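Local coordinates for Serine/threonine-protein kinase BRSK1 (Mus musculus, PDB 5IRI) that phosphorylates protein substrates on serine and threonine as a tau-protein-type kinase, its C-terminal KA1 domain and adjoining autoinhibitory sequence probably restraining that activity, at residues R114-E117 with T118-Q122; A32-V35 with H36-S40; S47-S50 with Q51-R55. All blocks are in the same frame, centred on the assembly; numbering follows the deposited sequence.

How the contacts relate
Contacts 1 and 2 are turns of helices 109-124 and 27-40 of the KA1 domain, which pack against each other and on its antiparallel sheet; their centres are about 10 Å apart, and I119 CD1 packs 3.7 Å from F38 CE1. Contact 3 is the tip of hairpin 44-50/53-58, its centre about 13 Å from that of contact 2, where F38 CE2 meets F54 CB at 3.7 Å. F38 thus links the three, an example of helices and sheet held both by bonds within each element and by side chains passed between them. Contacts 1 and 3 do not touch, their centres lying about 17 Å apart on opposite sides of the chain's centre.

Contact 1: R114-E117 with T118-Q122; sequences RVVE and TIQAQ
T118 turns its hydroxyl back onto the carbonyl of R114, one turn earlier in the alpha-helix 109-124, the C-terminal helix of the KA1 fold. With chi1 at -51°, OG1 sits beside its own backbone N and anti to the carbonyl carbon, which carries it to 2.8 Å from R114 O. The amide of the same residue, T118 N, reaches that oxygen at 3.0 Å in a nearly straight bond, so one carbonyl is gripped twice, the two donors approaching from opposite faces of its plane.

The buried side of the helix carries V115, V116 and I119, with the aliphatic part of Q120. V115 and I119 run side by side in the same direction, V115 CG1 lying 4.1 Å from I119 CD1. On the next rung V116 CG1 meets Q120 at CG, 4.1 Å away, the two side chains slanting across one another. Beyond CG the glutamine is extended, and its OE1 is hydrogen-bonded to S11 OG. V116 and I119 both lean on F102 of strand 98-106, which the helix packs against.

Charge gathers on the outer side. The E117 carboxylate has two basic partners, OE2 paired with K113 NZ and OE1 forming a salt bridge with the arginine three residues back; this setting would probably favour the ionised form. The R114 NE to E117 OE1 separation is 3.6 Å.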
loop_
_atom_site.group_PDB
_atom_site.type_symbol
_atom_site.label_atom_id
_atom_site.label_comp_id
_atom_site.label_asym_id
_atom_site.label_seq_id
_atom_site.Cartn_x
_atom_site.Cartn_y
_atom_site.Cartn_z
ATOM N N ARG A 114 -0.996 -3.233 -9.081
ATOM C CA ARG A 114 0.445 -3.231 -9.360
ATOM C C ARG A 114 1.222 -2.416 -8.331
ATOM O O ARG A 114 2.324 -2.806 -7.924
ATOM C CB ARG A 114 0.745 -2.663 -10.752
ATOM C CG ARG A 114 0.008 -3.272 -11.925
ATOM C CD ARG A 114 0.250 -4.765 -12.042
ATOM N NE ARG A 114 -0.973 -5.491 -11.724
ATOM C CZ ARG A 114 -1.979 -5.653 -12.576
ATOM N NH1 ARG A 114 -3.072 -6.315 -12.206
ATOM N NH2 ARG A 114 -1.892 -5.151 -13.801
ATOM N N VAL A 115 0.701 -1.247 -7.958
ATOM C CA VAL A 115 1.327 -0.451 -6.907
ATOM C C VAL A 115 1.354 -1.233 -5.605
ATOM O O VAL A 115 2.383 -1.309 -4.922
ATOM C CB VAL A 115 0.581 0.879 -6.732
ATOM C CG1 VAL A 115 1.214 1.671 -5.621
ATOM C CG2 VAL A 115 0.579 1.662 -8.024
ATOM N N VAL A 116 0.216 -1.824 -5.240
ATOM C CA VAL A 116 0.143 -2.560 -3.987
ATOM C C VAL A 116 1.094 -3.744 -4.016
ATOM O O VAL A 116 1.766 -4.049 -3.021
ATOM C CB VAL A 116 -1.305 -2.993 -3.714
ATOM C CG1 VAL A 116 -1.355 -3.988 -2.589
ATOM C CG2 VAL A 116 -2.124 -1.792 -3.358
ATOM N N GLU A 117 1.189 -4.411 -5.170
ATOM C CA GLU A 117 2.090 -5.553 -5.300
ATOM C C GLU A 117 3.524 -5.130 -5.053
ATOM O O GLU A 117 4.236 -5.733 -4.235
ATOM C CB GLU A 117 1.949 -6.184 -6.683
ATOM C CG GLU A 117 0.848 -7.205 -6.741
ATOM C CD GLU A 117 0.428 -7.527 -8.150
ATOM O OE1 GLU A 117 0.984 -6.925 -9.104
ATOM O OE2 GLU A 117 -0.465 -8.389 -8.286
ATOM N N THR A 118 3.962 -4.091 -5.759
ATOM C CA THR A 118 5.254 -3.498 -5.466
ATOM C C THR A 118 5.438 -3.288 -3.969
ATOM O O THR A 118 6.488 -3.628 -3.413
ATOM C CB THR A 118 5.382 -2.190 -6.226
ATOM O OG1 THR A 118 5.059 -2.427 -7.605
ATOM C CG2 THR A 118 6.786 -1.641 -6.095
ATOM N N ILE A 119 4.401 -2.790 -3.286
ATOM C CA ILE A 119 4.535 -2.486 -1.868
ATOM C C ILE A 119 4.666 -3.765 -1.053
ATOM O O ILE A 119 5.565 -3.891 -0.214
ATOM C CB ILE A 119 3.356 -1.626 -1.393
ATOM C CG1 ILE A 119 3.325 -0.300 -2.145
ATOM C CG2 ILE A 119 3.469 -1.349 0.063
ATOM C CD1 ILE A 119 2.123 0.536 -1.806
ATOM N N GLN A 120 3.771 -4.730 -1.272
ATOM C CA GLN A 120 3.897 -6.004 -0.568
ATOM C C GLN A 120 5.258 -6.643 -0.789
ATOM O O GLN A 120 5.761 -7.345 0.093
ATOM C CB GLN A 120 2.818 -6.972 -1.022
ATOM C CG GLN A 120 1.411 -6.503 -0.800
ATOM C CD GLN A 120 0.414 -7.615 -1.030
ATOM O OE1 GLN A 120 0.606 -8.461 -1.892
ATOM N NE2 GLN A 120 -0.649 -7.629 -0.244
ATOM N N ALA A 121 5.860 -6.427 -1.960
ATOM C CA ALA A 121 7.142 -7.051 -2.257
ATOM C C ALA A 121 8.221 -6.584 -1.297
ATOM O O ALA A 121 8.999 -7.396 -0.790
ATOM C CB ALA A 121 7.538 -6.757 -3.698
ATOM N N GLN A 122 8.291 -5.281 -1.037
ATOM C CA GLN A 122 9.270 -4.811 -0.069
ATOM C C GLN A 122 8.956 -5.343 1.306
ATOM O O GLN A 122 9.864 -5.576 2.107
ATOM C CB GLN A 122 9.311 -3.292 -0.051
ATOM C CG GLN A 122 10.534 -2.717 0.675
ATOM C CD GLN A 122 11.818 -2.810 -0.146
ATOM O OE1 GLN A 122 11.964 -2.143 -1.181
ATOM N NE2 GLN A 122 12.760 -3.636 0.320
#

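Contact 2: A32-V35 with H36-S40; sequences ADIV and HAFLS
Four successive main-chain bonds, from H36 N on A32 O (2.9 Å) to L39 N on V35 O (3.0 Å), carry the regular i to i+4 pattern of alpha-helix 27-40, which packs on the antiparallel sheet of the KA1 fold.

On the sheet side, I34 and F38 project alongside each other and form a CH-pi contact. I34 CG2 stands over the face of the F38 ring, 3.9 Å from its centroid and 27° off the normal. It gets there because chi1 of -64° places CG1 beside the backbone N and sends the methyl CG2 onward beside the carbonyl carbon, toward the next turn. I34 O lies above the same face, 3.5 Å from the plane and displaced to the rim, while still accepting the amide of F38.

F73 and V75 of strand 71-79 and L44 of strand 44-50 pack round this phenylalanine, and its ring also meets that of H46. I34 in turn rests on V75 and I77, so both side chains face inward, onto the sheet. Farther round the surface V35 and L39 point the same way, joined where V35 CG1 approaches L39 CD2 to 4.0 Å.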
loop_
_atom_site.group_PDB
_atom_site.type_symbol
_atom_site.label_atom_id
_atom_site.label_comp_id
_atom_site.label_asym_id
_atom_site.label_seq_id
_atom_site.Cartn_x
_atom_site.Cartn_y
_atom_site.Cartn_z
ATOM N N ALA A 32 8.885 1.134 8.148
ATOM C CA ALA A 32 10.044 1.417 7.314
ATOM C C ALA A 32 9.843 0.889 5.901
ATOM O O ALA A 32 9.923 1.653 4.931
ATOM C CB ALA A 32 11.299 0.829 7.941
ATOM N N ASP A 33 9.522 -0.403 5.774
ATOM C CA ASP A 33 9.360 -1.030 4.465
ATOM C C ASP A 33 8.340 -0.300 3.597
ATOM O O ASP A 33 8.579 -0.095 2.396
ATOM C CB ASP A 33 8.940 -2.488 4.633
ATOM C CG ASP A 33 10.097 -3.404 4.957
ATOM O OD1 ASP A 33 11.256 -3.092 4.611
ATOM O OD2 ASP A 33 9.831 -4.465 5.548
ATOM N N ILE A 34 7.186 0.068 4.173
ATOM C CA ILE A 34 6.160 0.767 3.395
ATOM C C ILE A 34 6.689 2.099 2.882
ATOM O O ILE A 34 6.479 2.469 1.720
ATOM C CB ILE A 34 4.888 0.978 4.228
ATOM C CG1 ILE A 34 4.248 -0.345 4.597
ATOM C CG2 ILE A 34 3.889 1.768 3.438
ATOM C CD1 ILE A 34 3.087 -0.165 5.502
ATOM N N VAL A 35 7.366 2.854 3.747
ATOM C CA VAL A 35 7.807 4.187 3.354
ATOM C C VAL A 35 8.900 4.096 2.308
ATOM O O VAL A 35 8.879 4.825 1.312
ATOM C CB VAL A 35 8.255 4.986 4.585
ATOM C CG1 VAL A 35 9.253 6.034 4.191
ATOM C CG2 VAL A 35 7.037 5.611 5.269
ATOM N N HIS A 36 9.861 3.194 2.508
ATOM C CA HIS A 36 10.829 2.893 1.458
ATOM C C HIS A 36 10.127 2.642 0.131
ATOM O O HIS A 36 10.522 3.191 -0.901
ATOM C CB HIS A 36 11.677 1.683 1.865
ATOM C CG HIS A 36 12.910 1.481 1.033
ATOM N ND1 HIS A 36 13.006 0.505 0.060
ATOM C CD2 HIS A 36 14.107 2.115 1.041
ATOM C CE1 HIS A 36 14.200 0.558 -0.502
ATOM N NE2 HIS A 36 14.890 1.526 0.076
ATOM N N ALA A 37 9.062 1.836 0.147
ATOM C CA ALA A 37 8.342 1.530 -1.084
ATOM C C ALA A 37 7.704 2.781 -1.681
ATOM O O ALA A 37 7.760 2.988 -2.900
ATOM C CB ALA A 37 7.292 0.454 -0.816
ATOM N N PHE A 38 7.083 3.620 -0.842
ATOM C CA PHE A 38 6.481 4.849 -1.346
ATOM C C PHE A 38 7.521 5.684 -2.080
ATOM O O PHE A 38 7.305 6.124 -3.217
ATOM C CB PHE A 38 5.878 5.650 -0.195
ATOM C CG PHE A 38 4.597 5.090 0.330
ATOM C CD1 PHE A 38 3.831 4.228 -0.435
ATOM C CD2 PHE A 38 4.147 5.434 1.596
ATOM C CE1 PHE A 38 2.634 3.722 0.061
ATOM C CE2 PHE A 38 2.955 4.928 2.093
ATOM C CZ PHE A 38 2.206 4.081 1.330
ATOM N N LEU A 39 8.670 5.889 -1.438
ATOM C CA LEU A 39 9.741 6.668 -2.043
ATOM C C LEU A 39 10.189 6.053 -3.361
ATOM O O LEU A 39 10.243 6.729 -4.394
ATOM C CB LEU A 39 10.907 6.757 -1.064
ATOM C CG LEU A 39 10.930 7.924 -0.065
ATOM C CD1 LEU A 39 9.565 8.552 0.191
ATOM C CD2 LEU A 39 11.547 7.467 1.242
ATOM N N SER A 40 10.475 4.754 -3.346
ATOM C CA SER A 40 11.048 4.092 -4.507
ATOM C C SER A 40 10.118 4.151 -5.713
ATOM O O SER A 40 10.577 4.238 -6.856
ATOM C CB SER A 40 11.368 2.649 -4.151
ATOM O OG SER A 40 10.426 1.794 -4.771
#

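Contact 3: S47-S50 with Q51-R55; sequences SVLS and QTSFR
S50 and S53 each hold OG between the backbone N and the carbonyl carbon, at chi1 of 88° and 63°, and the two hydroxyls consequently meet on one face of the hairpin, with S50 OG and S53 OG hydrogen-bonded at 3.2 Å. S50 OG also accepts T52 N at 3.1 Å, an ST turn at the corner of the hairpin.

L49 and S50 form a classic beta bulge opposite S53. L49 N donates to S53 O at 3.0 Å from above the carbonyl plane, and S50 N adds a weak bond to the same oxygen. Beyond the bulge, S47 and R55 make a regular antiparallel hydrogen-bonded pair. L49 crosses R55 and sets CD2 over the centre of the guanidinium, 3.5 Å from its plane, while R55 NE is hydrogen-bonded to Q74 OE1. The other face carries V48 and F54 side by side, V48 CG2 lying 4.0 Å from F54 CE1.

Strand 44-50 is an outermost strand of the sheet; strand 53-58 separates it from strand 71-79, to which T52 and F54 bond through their backbones. F54 faces helix 27-40, packing against K31 and V35.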
loop_
_atom_site.group_PDB
_atom_site.type_symbol
_atom_site.label_atom_id
_atom_site.label_comp_id
_atom_site.label_asym_id
_atom_site.label_seq_id
_atom_site.Cartn_x
_atom_site.Cartn_y
_atom_site.Cartn_z
ATOM N N SER A 47 1.479 10.812 2.169
ATOM C CA SER A 47 1.334 11.639 3.351
ATOM C C SER A 47 1.117 10.731 4.549
ATOM O O SER A 47 0.700 9.580 4.404
ATOM C CB SER A 47 0.168 12.613 3.206
ATOM O OG SER A 47 -1.000 11.923 2.798
ATOM N N VAL A 48 1.401 11.261 5.741
ATOM C CA VAL A 48 1.253 10.525 6.993
ATOM C C VAL A 48 -0.060 10.933 7.643
ATOM O O VAL A 48 -0.253 12.101 7.994
ATOM C CB VAL A 48 2.429 10.782 7.943
ATOM C CG1 VAL A 48 2.168 10.124 9.280
ATOM C CG2 VAL A 48 3.699 10.297 7.345
ATOM N N LEU A 49 -0.951 9.968 7.827
ATOM C CA LEU A 49 -2.249 10.214 8.437
ATOM C C LEU A 49 -2.239 9.998 9.939
ATOM O O LEU A 49 -3.064 10.578 10.655
ATOM C CB LEU A 49 -3.277 9.293 7.803
ATOM C CG LEU A 49 -4.743 9.618 7.926
ATOM C CD1 LEU A 49 -4.974 11.123 7.844
ATOM C CD2 LEU A 49 -5.406 8.879 6.770
ATOM N N SER A 50 -1.306 9.200 10.423
ATOM C CA SER A 50 -1.200 8.896 11.834
ATOM C C SER A 50 0.022 8.024 12.023
ATOM O O SER A 50 0.698 7.671 11.052
ATOM C CB SER A 50 -2.435 8.165 12.347
ATOM O OG SER A 50 -2.277 6.765 12.162
ATOM N N GLN A 51 0.286 7.637 13.269
ATOM C CA GLN A 51 1.469 6.847 13.561
ATOM C C GLN A 51 1.457 5.509 12.828
ATOM O O GLN A 51 2.522 4.913 12.629
ATOM C CB GLN A 51 1.564 6.654 15.073
ATOM C CG GLN A 51 2.786 5.902 15.528
ATOM C CD GLN A 51 4.021 6.752 15.462
ATOM O OE1 GLN A 51 5.019 6.391 14.825
ATOM N NE2 GLN A 51 3.965 7.901 16.117
ATOM N N THR A 52 0.267 5.038 12.390
ATOM C CA THR A 52 0.163 3.774 11.665
ATOM C C THR A 52 -0.763 3.812 10.444
ATOM O O THR A 52 -1.306 2.769 10.070
ATOM C CB THR A 52 -0.349 2.634 12.552
ATOM O OG1 THR A 52 -1.726 2.869 12.880
ATOM C CG2 THR A 52 0.482 2.483 13.816
ATOM N N SER A 53 -0.985 4.956 9.805
ATOM C CA SER A 53 -1.698 4.906 8.541
ATOM C C SER A 53 -1.152 5.963 7.596
ATOM O O SER A 53 -0.547 6.955 8.017
ATOM C CB SER A 53 -3.197 5.076 8.726
ATOM O OG SER A 53 -3.470 6.337 9.259
ATOM N N PHE A 54 -1.366 5.728 6.310
ATOM C CA PHE A 54 -0.783 6.563 5.286
ATOM C C PHE A 54 -1.799 6.758 4.182
ATOM O O PHE A 54 -2.712 5.951 4.018
ATOM C CB PHE A 54 0.473 5.933 4.687
ATOM C CG PHE A 54 1.563 5.638 5.683
ATOM C CD1 PHE A 54 2.504 6.606 6.007
ATOM C CD2 PHE A 54 1.686 4.373 6.242
ATOM C CE1 PHE A 54 3.532 6.324 6.898
ATOM C CE2 PHE A 54 2.709 4.077 7.133
ATOM C CZ PHE A 54 3.637 5.051 7.466
ATOM N N ARG A 55 -1.632 7.840 3.423
ATOM C CA ARG A 55 -2.297 7.999 2.144
ATOM C C ARG A 55 -1.248 8.147 1.052
ATOM O O ARG A 55 -0.067 8.409 1.315
ATOM C CB ARG A 55 -3.249 9.183 2.135
ATOM C CG ARG A 55 -4.388 9.045 3.112
ATOM C CD ARG A 55 -5.700 9.456 2.469
ATOM N NE ARG A 55 -6.826 9.304 3.386
ATOM C CZ ARG A 55 -7.309 10.284 4.143
ATOM N NH1 ARG A 55 -6.771 11.499 4.089
ATOM N NH2 ARG A 55 -8.332 10.045 4.949
#